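Local structure of mandelate racemase/muconate lactonizing protein (Paenibacillus sp., 3V5C) at residues V99-W102 with L103-Q107; Q158-K162 with G163-F167. The protein probably catalyses the magnesium-dependent dehydration of galacturonate, as a member of the enolase superfamily. The protein carries 1 engineered substitution. All blocks are in the same frame, centred on the assembly; numbering follows the deposited sequence.

Contact 1: V99-W102 with L103-Q107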
loop_
_atom_site.group_PDB
_atom_site.type_symbol
_atom_site.label_atom_id
_atom_site.label_comp_id
_atom_site.label_asym_id
_atom_site.label_seq_id
_atom_site.Cartn_x
_atom_site.Cartn_y
_atom_site.Cartn_z
ATOM N N VAL A 99 13.554 8.359 9.507
ATOM C CA VAL A 99 14.065 7.968 10.823
ATOM C C VAL A 99 14.204 6.452 10.961
ATOM O O VAL A 99 15.221 5.939 11.463
ATOM C CB VAL A 99 13.197 8.559 11.964
ATOM C CG1 VAL A 99 13.461 7.838 13.276
ATOM C CG2 VAL A 99 13.505 10.039 12.100
ATOM N N LEU A 100 13.213 5.719 10.487
ATOM C CA LEU A 100 13.316 4.269 10.536
ATOM C C LEU A 100 14.472 3.779 9.660
ATOM O O LEU A 100 15.185 2.843 10.025
ATOM C CB LEU A 100 11.983 3.617 10.141
ATOM C CG LEU A 100 10.893 3.716 11.207
ATOM C CD1 LEU A 100 9.551 3.350 10.605
ATOM C CD2 LEU A 100 11.204 2.802 12.376
ATOM N N ASP A 101 14.650 4.382 8.488
ATOM C CA ASP A 101 15.757 3.992 7.626
ATOM C C ASP A 101 17.068 4.284 8.343
ATOM O O ASP A 101 17.995 3.480 8.309
ATOM C CB ASP A 101 15.714 4.766 6.312
ATOM C CG ASP A 101 16.735 4.251 5.303
ATOM O OD1 ASP A 101 16.803 3.028 5.112
ATOM O OD2 ASP A 101 17.471 5.060 4.725
ATOM N N TRP A 102 17.122 5.442 8.996
ATOM C CA TRP A 102 18.330 5.870 9.705
ATOM C C TRP A 102 18.683 4.839 10.771
ATOM O O TRP A 102 19.838 4.408 10.855
ATOM C CB TRP A 102 18.168 7.261 10.328
ATOM C CG TRP A 102 19.456 7.742 10.945
ATOM C CD1 TRP A 102 20.391 8.526 10.355
ATOM C CD2 TRP A 102 19.941 7.443 12.260
ATOM N NE1 TRP A 102 21.450 8.739 11.224
ATOM C CE2 TRP A 102 21.191 8.081 12.398
ATOM C CE3 TRP A 102 19.436 6.701 13.337
ATOM C CZ2 TRP A 102 21.941 8.013 13.581
ATOM C CZ3 TRP A 102 20.186 6.622 14.508
ATOM C CH2 TRP A 102 21.428 7.272 14.614
ATOM N N LEU A 103 17.694 4.456 11.583
ATOM C CA LEU A 103 17.921 3.478 12.656
ATOM C C LEU A 103 18.438 2.169 12.075
ATOM O O LEU A 103 19.354 1.551 12.625
ATOM C CB LEU A 103 16.647 3.253 13.497
ATOM C CG LEU A 103 16.212 4.358 14.461
ATOM C CD1 LEU A 103 14.795 4.088 14.985
ATOM C CD2 LEU A 103 17.198 4.488 15.625
ATOM N N GLY A 104 17.864 1.750 10.946
ATOM C CA GLY A 104 18.340 0.574 10.247
ATOM C C GLY A 104 19.787 0.713 9.792
ATOM O O GLY A 104 20.584 -0.206 9.978
ATOM N N GLN A 105 20.142 1.866 9.226
ATOM C CA GLN A 105 21.530 2.087 8.796
ATOM C C GLN A 105 22.489 2.037 9.989
ATOM O O GLN A 105 23.540 1.388 9.914
ATOM C CB GLN A 105 21.700 3.414 8.044
ATOM C CG GLN A 105 20.768 3.597 6.836
ATOM C CD GLN A 105 20.907 2.511 5.782
ATOM O OE1 GLN A 105 22.011 2.026 5.488
ATOM N NE2 GLN A 105 19.783 2.122 5.208
ATOM N N ARG A 106 22.121 2.715 11.077
ATOM C CA ARG A 106 22.990 2.843 12.248
ATOM C C ARG A 106 23.209 1.490 12.919
ATOM O O ARG A 106 24.344 1.128 13.271
ATOM C CB ARG A 106 22.379 3.856 13.226
ATOM C CG ARG A 106 23.107 4.004 14.581
ATOM C CD ARG A 106 24.621 4.164 14.446
ATOM N NE ARG A 106 25.077 5.334 13.701
ATOM C CZ ARG A 106 25.257 6.550 14.220
ATOM N NH1 ARG A 106 24.967 6.790 15.489
ATOM N NH2 ARG A 106 25.702 7.538 13.458
ATOM N N GLN A 107 22.130 0.729 13.070
ATOM C CA GLN A 107 22.187 -0.570 13.743
ATOM C C GLN A 107 22.548 -1.722 12.803
ATOM O O GLN A 107 22.798 -2.847 13.260
ATOM C CB GLN A 107 20.850 -0.891 14.422
ATOM C CG GLN A 107 20.431 0.028 15.559
ATOM C CD GLN A 107 19.139 -0.445 16.220
ATOM O OE1 GLN A 107 19.013 -1.611 16.610
ATOM N NE2 GLN A 107 18.170 0.454 16.332
#
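The last two turns of helix 92-107 hold this contact, in which Trp102 and Arg106 sit one turn apart, their side chains running alongside each other in the same direction. Arg106 reaches the indole in two places. Its CB stands over one face of the six-membered ring of Trp102, 3.9 Å from the centroid and 17° off the normal, which meets the criteria for a CH-pi contact. Farther out the chain bends at chi2 and chi3, and this double bend brings the guanidinium back to the indole: Trp102 CZ2 lies over the centre of one guanidinium face, 3.7 Å from Arg106 CZ. The two planes are 58° apart, so this is no flat stack. Arg106 NH1 also forms a salt bridge with Asp53, and Trp12 meets both the guanidinium and the indole. Replacing Trp102 with an alanine is likely to leave Arg106 CB and CG without the ring face they pack on and to cost the guanidinium its contact with the indole.

The helix belongs to the capping region of the enolase fold and packs against strand 55-60, where Gln105 and Arg106 touch Gln55. Its backbone is regular alpha-helix up to the last residue, with i to i+4 bonds such as Arg106 N to Trp102 O (2.9 Å). At the edge of the indole, in its plane, Leu103 CD2 approaches Trp102 CZ3 at 3.8 Å, while Leu103 CD1 lies 4.3 Å from Val99 CG1 one turn back. On another side of the helix, Gln105 NE2 donates to Asp101 OD1 (3.1 Å, 152° at the hydrogen). The acceptor lies almost in the amide plane of Gln105, but the donor comes from above the carboxylate plane. This buried carboxylate also accepts from Tyr58 N (OD2) and Phe365 N (OD1).

Contact 2: Q158-K162 with G163-F167; sequences QGYAK and GQRHF
Tyr160 and Arg165 meet face to face across a Schellman motif that ends helix 145-161. The guanidinium lies flat on the phenol ring, with centres 3.7 Å apart and planes at 10°; Arg165 CZ is 20° off the ring normal, a stacked cation-pi pair. Tyr160 has its CG anti to the backbone N (chi1 -171°), which turns the ring back toward the loop, and the bend of Arg165 at chi2 lays the guanidinium over it.

The motif is defined by two bonds, Gln164 N to Gly159 O (3.0 Å) and Gly163 N to Tyr160 O (3.0 Å). Gly163 is the C-prime residue: its phi is positive, and a CB there would clash with the carbonyl O of Lys162. The chain then runs into strand 167-170 of the barrel, where Phe167 brings CZ to 4.3 Å from Tyr160 CB.

Rotation of the guanidinium is fixed at its edge. Arg165 NH1 donates to both Tyr160 O (2.9 Å) and Gln164 O (2.9 Å), each near the guanidinium plane. One water accepts from Arg165 NH2 and donates to Tyr160 O, 2.9 Å from that carbonyl oxygen.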
loop_
_atom_site.group_PDB
_atom_site.type_symbol
_atom_site.label_atom_id
_atom_site.label_comp_id
_atom_site.label_asym_id
_atom_site.label_seq_id
_atom_site.Cartn_x
_atom_site.Cartn_y
_atom_site.Cartn_z
ATOM N N GLN A 158 0.921 -10.115 -18.375
ATOM C CA GLN A 158 2.133 -9.303 -18.235
ATOM C C GLN A 158 2.639 -9.369 -16.793
ATOM O O GLN A 158 3.826 -9.578 -16.556
ATOM C CB GLN A 158 1.892 -7.845 -18.622
ATOM C CG GLN A 158 1.590 -7.616 -20.100
ATOM C CD GLN A 158 1.056 -6.208 -20.395
ATOM O OE1 GLN A 158 1.273 -5.273 -19.615
ATOM N NE2 GLN A 158 0.328 -6.063 -21.512
ATOM N N GLY A 159 1.727 -9.208 -15.837
ATOM C CA GLY A 159 2.108 -9.302 -14.441
ATOM C C GLY A 159 2.543 -10.712 -14.057
ATOM O O GLY A 159 3.533 -10.904 -13.346
ATOM N N TYR A 160 1.829 -11.706 -14.575
ATOM C CA TYR A 160 2.116 -13.089 -14.253
ATOM C C TYR A 160 3.547 -13.437 -14.659
ATOM O O TYR A 160 4.262 -14.092 -13.914
ATOM C CB TYR A 160 1.136 -14.021 -14.981
ATOM C CG TYR A 160 1.210 -15.468 -14.538
ATOM C CD1 TYR A 160 2.148 -16.331 -15.082
ATOM C CD2 TYR A 160 0.328 -15.971 -13.584
ATOM C CE1 TYR A 160 2.215 -17.651 -14.692
ATOM C CE2 TYR A 160 0.387 -17.290 -13.182
ATOM C CZ TYR A 160 1.342 -18.128 -13.742
ATOM O OH TYR A 160 1.426 -19.451 -13.361
ATOM N N ALA A 161 3.957 -12.992 -15.845
ATOM C CA ALA A 161 5.317 -13.266 -16.310
ATOM C C ALA A 161 6.383 -12.589 -15.452
ATOM O O ALA A 161 7.530 -13.000 -15.453
ATOM C CB ALA A 161 5.479 -12.859 -17.765
ATOM N N LYS A 162 6.003 -11.538 -14.732
ATOM C CA LYS A 162 6.919 -10.893 -13.793
ATOM C C LYS A 162 6.735 -11.368 -12.345
ATOM O O LYS A 162 7.158 -10.692 -11.400
ATOM C CB LYS A 162 6.789 -9.368 -13.893
ATOM C CG LYS A 162 7.161 -8.811 -15.274
ATOM C CD LYS A 162 7.164 -7.274 -15.297
ATOM C CE LYS A 162 5.748 -6.707 -15.322
ATOM N NZ LYS A 162 5.767 -5.224 -15.575
ATOM N N GLY A 163 6.116 -12.531 -12.173
ATOM C CA GLY A 163 6.020 -13.163 -10.871
ATOM C C GLY A 163 4.717 -12.964 -10.118
ATOM O O GLY A 163 4.574 -13.481 -9.012
ATOM N N GLN A 164 3.771 -12.224 -10.688
ATOM C CA GLN A 164 2.503 -11.974 -9.987
ATOM C C GLN A 164 1.584 -13.193 -10.111
ATOM O O GLN A 164 1.520 -13.804 -11.184
ATOM C CB GLN A 164 1.789 -10.738 -10.541
ATOM C CG GLN A 164 2.553 -9.417 -10.365
ATOM C CD GLN A 164 2.740 -9.009 -8.908
ATOM O OE1 GLN A 164 1.919 -9.331 -8.043
ATOM N NE2 GLN A 164 3.830 -8.296 -8.635
ATOM N N ARG A 165 0.895 -13.550 -9.027
ATOM C CA ARG A 165 -0.049 -14.668 -9.042
ATOM C C ARG A 165 -1.458 -14.260 -8.597
ATOM O O ARG A 165 -2.432 -14.994 -8.803
ATOM C CB ARG A 165 0.467 -15.812 -8.154
ATOM C CG ARG A 165 1.778 -16.434 -8.656
ATOM C CD ARG A 165 1.570 -17.165 -9.988
ATOM N NE ARG A 165 2.801 -17.779 -10.507
ATOM C CZ ARG A 165 3.629 -17.187 -11.367
ATOM N NH1 ARG A 165 3.387 -15.950 -11.806
ATOM N NH2 ARG A 165 4.715 -17.833 -11.795
ATOM N N HIS A 166 -1.543 -13.092 -7.967
ATOM C CA HIS A 166 -2.796 -12.583 -7.410
ATOM C C HIS A 166 -3.072 -11.227 -7.994
ATOM O O HIS A 166 -2.137 -10.445 -8.216
ATOM C CB HIS A 166 -2.647 -12.486 -5.894
ATOM C CG HIS A 166 -2.049 -13.716 -5.298
ATOM N ND1 HIS A 166 -2.657 -14.948 -5.392
ATOM C CD2 HIS A 166 -0.884 -13.919 -4.638
ATOM C CE1 HIS A 166 -1.901 -15.857 -4.806
ATOM N NE2 HIS A 166 -0.825 -15.258 -4.329
ATOM N N PHE A 167 -4.352 -10.929 -8.212
ATOM C CA PHE A 167 -4.707 -9.769 -9.023
ATOM C C PHE A 167 -5.897 -9.007 -8.471
ATOM O O PHE A 167 -6.900 -9.608 -8.111
ATOM C CB PHE A 167 -5.007 -10.216 -10.460
ATOM C CG PHE A 167 -3.852 -10.913 -11.124
ATOM C CD1 PHE A 167 -3.704 -12.293 -11.018
ATOM C CD2 PHE A 167 -2.900 -10.183 -11.828
ATOM C CE1 PHE A 167 -2.602 -12.952 -11.628
ATOM C CE2 PHE A 167 -1.805 -10.825 -12.437
ATOM C CZ PHE A 167 -1.661 -12.207 -12.331
HETATM O O HOH W 1 6.128 -16.366 -14.057
HETATM O O HOH W 2 5.624 -7.827 -10.834
#

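How the contacts relate
Contact 1 comes first along the chain, within helix 92-107, and contact 2 follows at the end of helix 145-161. Their centres are about 32 Å apart and their nearest atoms about 22 Å, so they do not touch. They share no helix or strand. Helix 92-107 packs beside strand 55-60 of the antiparallel sheet formed largely by the N-terminal part of the chain, whereas the turn of 158-167 leads from a helix into strand 167-170, which lies between strands 126-135 and 204-207 of the barrel sheet, parallel to both. The two thus sample the two-part architecture of the enolase superfamily, a capping region and a TIM-like barrel. Neither includes the magnesium ligands Glu238 and Asp261.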